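PDB 6C4M: yersinopine dehydrogenase from Yersinia pestis, which catalyses the NADPH-dependent reductive condensation of pyruvate with an amino-acid-derived intermediate, the last step in making the metallophore yersinopine. Local coordinates for residues T256-L265 and V402-L413. Numbering follows the deposited sequence.
Sequences TNYVHPPLAL and VPLEDVHKLRTL
Asp406 pushes its carboxylate against the edge of the His260 imidazole, and ND1 of His260 gives a hydrogen bond to OD1 of Asp406 (2.9 Å). The bond is bent, 136° at the hydrogen; it lies near the ring plane but reaches OD1 on its syn side from well outside the carboxylate plane, the two planes standing 69° apart. His260 is the probable proton donor/acceptor of the enzyme. CG2 of Thr256 lies over one ring face, toward the rim; together these contacts probably limit the imidazole's rotation. Val402 spreads its two methyls over the neighbouring bumps, CG2 against CE1 of His260 (3.9 Å) and CG1, anti to the backbone N (chi1 177°), against CB of Ala264. That small methyl lets Pro403 come close, with CA atoms of Ala264 and Pro403 6.0 Å apart. Leu265, just past the helix end, rests CD2 in the shallow hollow formed by CB of Pro403 (3.6 Å) and CG2 of Val407. Farther along, CB of Pro261 touches CD2 of Leu410, and a water joins OD1 of Asn257 to NZ of Lys409, whose extended side chain passes about 5 Å from the bound NADP; ND2 of Asn257 is hydrogen-bonded to OG of Ser141. Segments 256-264 and 402-413 cross steeply, between perpendicular and antiparallel, their axes approaching to 9.6 Å. Helix 294-313 packs on Pro261 and Leu410, and helix 425-445 closes over Leu265 and Val407 with Phe434.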
loop_
_atom_site.group_PDB
_atom_site.type_symbol
_atom_site.label_atom_id
_atom_site.label_comp_id
_atom_site.label_asym_id
_atom_site.label_seq_id
_atom_site.Cartn_x
_atom_site.Cartn_y
_atom_site.Cartn_z
ATOM N N THR A 256 4.512 13.455 -16.326
ATOM C CA THR A 256 3.715 14.301 -15.443
ATOM C C THR A 256 2.344 14.583 -16.017
ATOM O O THR A 256 1.416 14.834 -15.253
ATOM C CB THR A 256 4.403 15.627 -15.130
ATOM O OG1 THR A 256 4.586 16.363 -16.347
ATOM C CG2 THR A 256 5.743 15.382 -14.432
ATOM N N ASN A 257 2.175 14.531 -17.333
ATOM C CA ASN A 257 0.833 14.718 -17.876
ATOM C C ASN A 257 -0.105 13.599 -17.466
ATOM O O ASN A 257 -1.317 13.820 -17.382
ATOM C CB ASN A 257 0.866 14.804 -19.395
ATOM C CG ASN A 257 1.563 16.076 -19.905
ATOM O OD1 ASN A 257 2.745 16.288 -19.640
ATOM N ND2 ASN A 257 0.820 16.930 -20.621
ATOM N N TYR A 258 0.427 12.393 -17.244
ATOM C CA TYR A 258 -0.377 11.237 -16.851
ATOM C C TYR A 258 -0.613 11.187 -15.348
ATOM O O TYR A 258 -1.718 10.854 -14.911
ATOM C CB TYR A 258 0.312 9.936 -17.293
ATOM C CG TYR A 258 0.402 9.786 -18.789
ATOM C CD1 TYR A 258 -0.646 9.239 -19.509
ATOM C CD2 TYR A 258 1.526 10.217 -19.482
ATOM C CE1 TYR A 258 -0.556 9.099 -20.897
ATOM C CE2 TYR A 258 1.623 10.090 -20.864
ATOM C CZ TYR A 258 0.564 9.547 -21.568
ATOM O OH TYR A 258 0.621 9.404 -22.951
ATOM N N VAL A 259 0.406 11.500 -14.551
ATOM C CA VAL A 259 0.416 11.173 -13.130
ATOM C C VAL A 259 -0.038 12.343 -12.264
ATOM O O VAL A 259 -0.740 12.150 -11.268
ATOM C CB VAL A 259 1.829 10.710 -12.726
ATOM C CG1 VAL A 259 1.969 10.527 -11.224
ATOM C CG2 VAL A 259 2.146 9.437 -13.436
ATOM N N HIS A 260 0.407 13.550 -12.576
ATOM C CA HIS A 260 0.084 14.687 -11.715
ATOM C C HIS A 260 -1.400 14.985 -11.625
ATOM O O HIS A 260 -1.882 15.235 -10.505
ATOM C CB HIS A 260 0.861 15.926 -12.169
ATOM C CG HIS A 260 2.259 15.953 -11.654
ATOM N ND1 HIS A 260 3.091 17.049 -11.771
ATOM C CD2 HIS A 260 2.996 14.981 -11.065
ATOM C CE1 HIS A 260 4.272 16.756 -11.251
ATOM N NE2 HIS A 260 4.242 15.506 -10.823
ATOM N N PRO A 261 -2.171 15.064 -12.705
ATOM C CA PRO A 261 -3.547 15.568 -12.539
ATOM C C PRO A 261 -4.382 14.676 -11.631
ATOM O O PRO A 261 -5.121 15.182 -10.777
ATOM C CB PRO A 261 -4.091 15.622 -13.974
ATOM C CG PRO A 261 -2.837 15.926 -14.807
ATOM C CD PRO A 261 -1.780 15.045 -14.130
ATOM N N PRO A 262 -4.287 13.350 -11.741
ATOM C CA PRO A 262 -5.106 12.510 -10.838
ATOM C C PRO A 262 -4.735 12.660 -9.375
ATOM O O PRO A 262 -5.622 12.673 -8.502
ATOM C CB PRO A 262 -4.840 11.091 -11.344
ATOM C CG PRO A 262 -4.442 11.274 -12.758
ATOM C CD PRO A 262 -3.652 12.548 -12.786
ATOM N N LEU A 263 -3.439 12.770 -9.085
ATOM C CA LEU A 263 -2.967 12.913 -7.711
ATOM C C LEU A 263 -3.182 14.328 -7.195
ATOM O O LEU A 263 -3.689 14.523 -6.089
ATOM C CB LEU A 263 -1.477 12.552 -7.636
ATOM C CG LEU A 263 -1.088 11.112 -7.306
ATOM C CD1 LEU A 263 -2.007 10.120 -7.981
ATOM C CD2 LEU A 263 0.367 10.884 -7.686
ATOM N N ALA A 264 -2.797 15.321 -7.987
ATOM C CA ALA A 264 -2.776 16.696 -7.518
ATOM C C ALA A 264 -4.173 17.298 -7.476
ATOM O O ALA A 264 -4.406 18.265 -6.748
ATOM C CB ALA A 264 -1.867 17.555 -8.420
ATOM N N LEU A 265 -5.083 16.793 -8.304
ATOM C CA LEU A 265 -6.424 17.339 -8.420
ATOM C C LEU A 265 -7.468 16.453 -7.741
ATOM O O LEU A 265 -8.668 16.687 -7.894
ATOM C CB LEU A 265 -6.770 17.543 -9.902
ATOM C CG LEU A 265 -5.814 18.404 -10.745
ATOM C CD1 LEU A 265 -6.417 18.615 -12.128
ATOM C CD2 LEU A 265 -5.524 19.766 -10.084
ATOM N N VAL A 402 2.919 22.802 -8.840
ATOM C CA VAL A 402 1.956 21.709 -8.816
ATOM C C VAL A 402 0.748 22.194 -8.014
ATOM O O VAL A 402 0.886 22.457 -6.805
ATOM C CB VAL A 402 2.569 20.421 -8.228
ATOM C CG1 VAL A 402 1.520 19.346 -8.148
ATOM C CG2 VAL A 402 3.752 19.961 -9.121
ATOM N N PRO A 403 -0.441 22.329 -8.624
ATOM C CA PRO A 403 -0.940 21.905 -9.946
ATOM C C PRO A 403 -1.022 22.969 -11.058
ATOM O O PRO A 403 -1.583 22.675 -12.120
ATOM C CB PRO A 403 -2.353 21.464 -9.614
ATOM C CG PRO A 403 -2.805 22.553 -8.612
ATOM C CD PRO A 403 -1.526 22.875 -7.796
ATOM N N LEU A 404 -0.516 24.173 -10.813
ATOM C CA LEU A 404 -0.725 25.268 -11.775
ATOM C C LEU A 404 -0.254 24.880 -13.174
ATOM O O LEU A 404 -0.978 25.076 -14.166
ATOM C CB LEU A 404 -0.008 26.530 -11.299
ATOM C CG LEU A 404 -0.157 27.748 -12.220
ATOM C CD1 LEU A 404 -1.596 28.157 -12.336
ATOM C CD2 LEU A 404 0.672 28.883 -11.683
ATOM N N GLU A 405 0.964 24.334 -13.277
ATOM C CA GLU A 405 1.499 23.916 -14.579
ATOM C C GLU A 405 0.648 22.802 -15.189
ATOM O O GLU A 405 0.364 22.812 -16.399
ATOM C CB GLU A 405 2.951 23.456 -14.417
ATOM C CG GLU A 405 3.984 24.591 -14.136
ATOM C CD GLU A 405 5.389 24.045 -13.802
ATOM O OE1 GLU A 405 5.677 22.873 -14.135
ATOM O OE2 GLU A 405 6.188 24.787 -13.187
ATOM N N ASP A 406 0.179 21.870 -14.341
ATOM C CA ASP A 406 -0.565 20.698 -14.804
ATOM C C ASP A 406 -1.950 21.093 -15.275
ATOM O O ASP A 406 -2.465 20.547 -16.257
ATOM C CB ASP A 406 -0.646 19.655 -13.672
ATOM C CG ASP A 406 0.725 19.360 -13.062
ATOM O OD1 ASP A 406 1.519 18.568 -13.636
ATOM O OD2 ASP A 406 1.038 19.982 -12.028
ATOM N N VAL A 407 -2.566 22.050 -14.596
ATOM C CA VAL A 407 -3.854 22.538 -15.039
ATOM C C VAL A 407 -3.728 23.199 -16.405
ATOM O O VAL A 407 -4.512 22.919 -17.319
ATOM C CB VAL A 407 -4.437 23.477 -13.978
ATOM C CG1 VAL A 407 -5.647 24.174 -14.486
ATOM C CG2 VAL A 407 -4.798 22.605 -12.721
ATOM N N HIS A 408 -2.724 24.063 -16.577
ATOM C CA HIS A 408 -2.516 24.692 -17.881
ATOM C C HIS A 408 -2.289 23.644 -18.972
ATOM O O HIS A 408 -2.936 23.669 -20.025
ATOM C CB HIS A 408 -1.323 25.642 -17.807
ATOM C CG HIS A 408 -1.559 26.863 -16.985
ATOM N ND1 HIS A 408 -0.521 27.587 -16.446
ATOM C CD2 HIS A 408 -2.697 27.495 -16.609
ATOM C CE1 HIS A 408 -1.001 28.616 -15.776
ATOM N NE2 HIS A 408 -2.324 28.574 -15.842
ATOM N N LYS A 409 -1.412 22.677 -18.717
ATOM C CA LYS A 409 -1.108 21.708 -19.768
ATOM C C LYS A 409 -2.335 20.898 -20.151
ATOM O O LYS A 409 -2.573 20.632 -21.338
ATOM C CB LYS A 409 0.012 20.788 -19.323
ATOM C CG LYS A 409 1.399 21.452 -19.270
ATOM C CD LYS A 409 2.366 20.495 -18.564
ATOM C CE LYS A 409 3.672 21.149 -18.191
ATOM N NZ LYS A 409 4.589 20.181 -17.520
ATOM N N LEU A 410 -3.139 20.506 -19.155
ATOM C CA LEU A 410 -4.289 19.674 -19.443
ATOM C C LEU A 410 -5.417 20.496 -20.038
ATOM O O LEU A 410 -6.114 20.019 -20.943
ATOM C CB LEU A 410 -4.730 18.943 -18.157
ATOM C CG LEU A 410 -5.970 18.070 -18.260
ATOM C CD1 LEU A 410 -5.720 17.002 -19.300
ATOM C CD2 LEU A 410 -6.250 17.448 -16.896
ATOM N N ARG A 411 -5.612 21.736 -19.575
ATOM C CA ARG A 411 -6.651 22.564 -20.181
ATOM C C ARG A 411 -6.380 22.802 -21.657
ATOM O O ARG A 411 -7.298 22.739 -22.486
ATOM C CB ARG A 411 -6.774 23.903 -19.462
ATOM C CG ARG A 411 -7.812 24.851 -20.118
ATOM C CD ARG A 411 -8.089 26.075 -19.260
ATOM N NE ARG A 411 -8.441 25.666 -17.896
ATOM C CZ ARG A 411 -8.895 26.479 -16.960
ATOM N NH1 ARG A 411 -9.087 27.761 -17.256
ATOM N NH2 ARG A 411 -9.181 26.000 -15.740
ATOM N N THR A 412 -5.126 23.096 -22.013
ATOM C CA THR A 412 -4.806 23.288 -23.425
ATOM C C THR A 412 -5.230 22.066 -24.234
ATOM O O THR A 412 -5.888 22.197 -25.273
ATOM C CB THR A 412 -3.308 23.582 -23.608
ATOM O OG1 THR A 412 -2.982 24.859 -23.017
ATOM C CG2 THR A 412 -2.945 23.633 -25.106
ATOM N N LEU A 413 -4.899 20.861 -23.745
ATOM C CA LEU A 413 -5.254 19.642 -24.473
ATOM C C LEU A 413 -6.752 19.380 -24.480
ATOM O O LEU A 413 -7.289 18.891 -25.485
ATOM C CB LEU A 413 -4.501 18.462 -23.884
ATOM C CG LEU A 413 -2.991 18.546 -24.034
ATOM C CD1 LEU A 413 -2.232 17.541 -23.172
ATOM C CD2 LEU A 413 -2.662 18.308 -25.461
HETATM O O HOH W 1 4.932 17.905 -19.569
#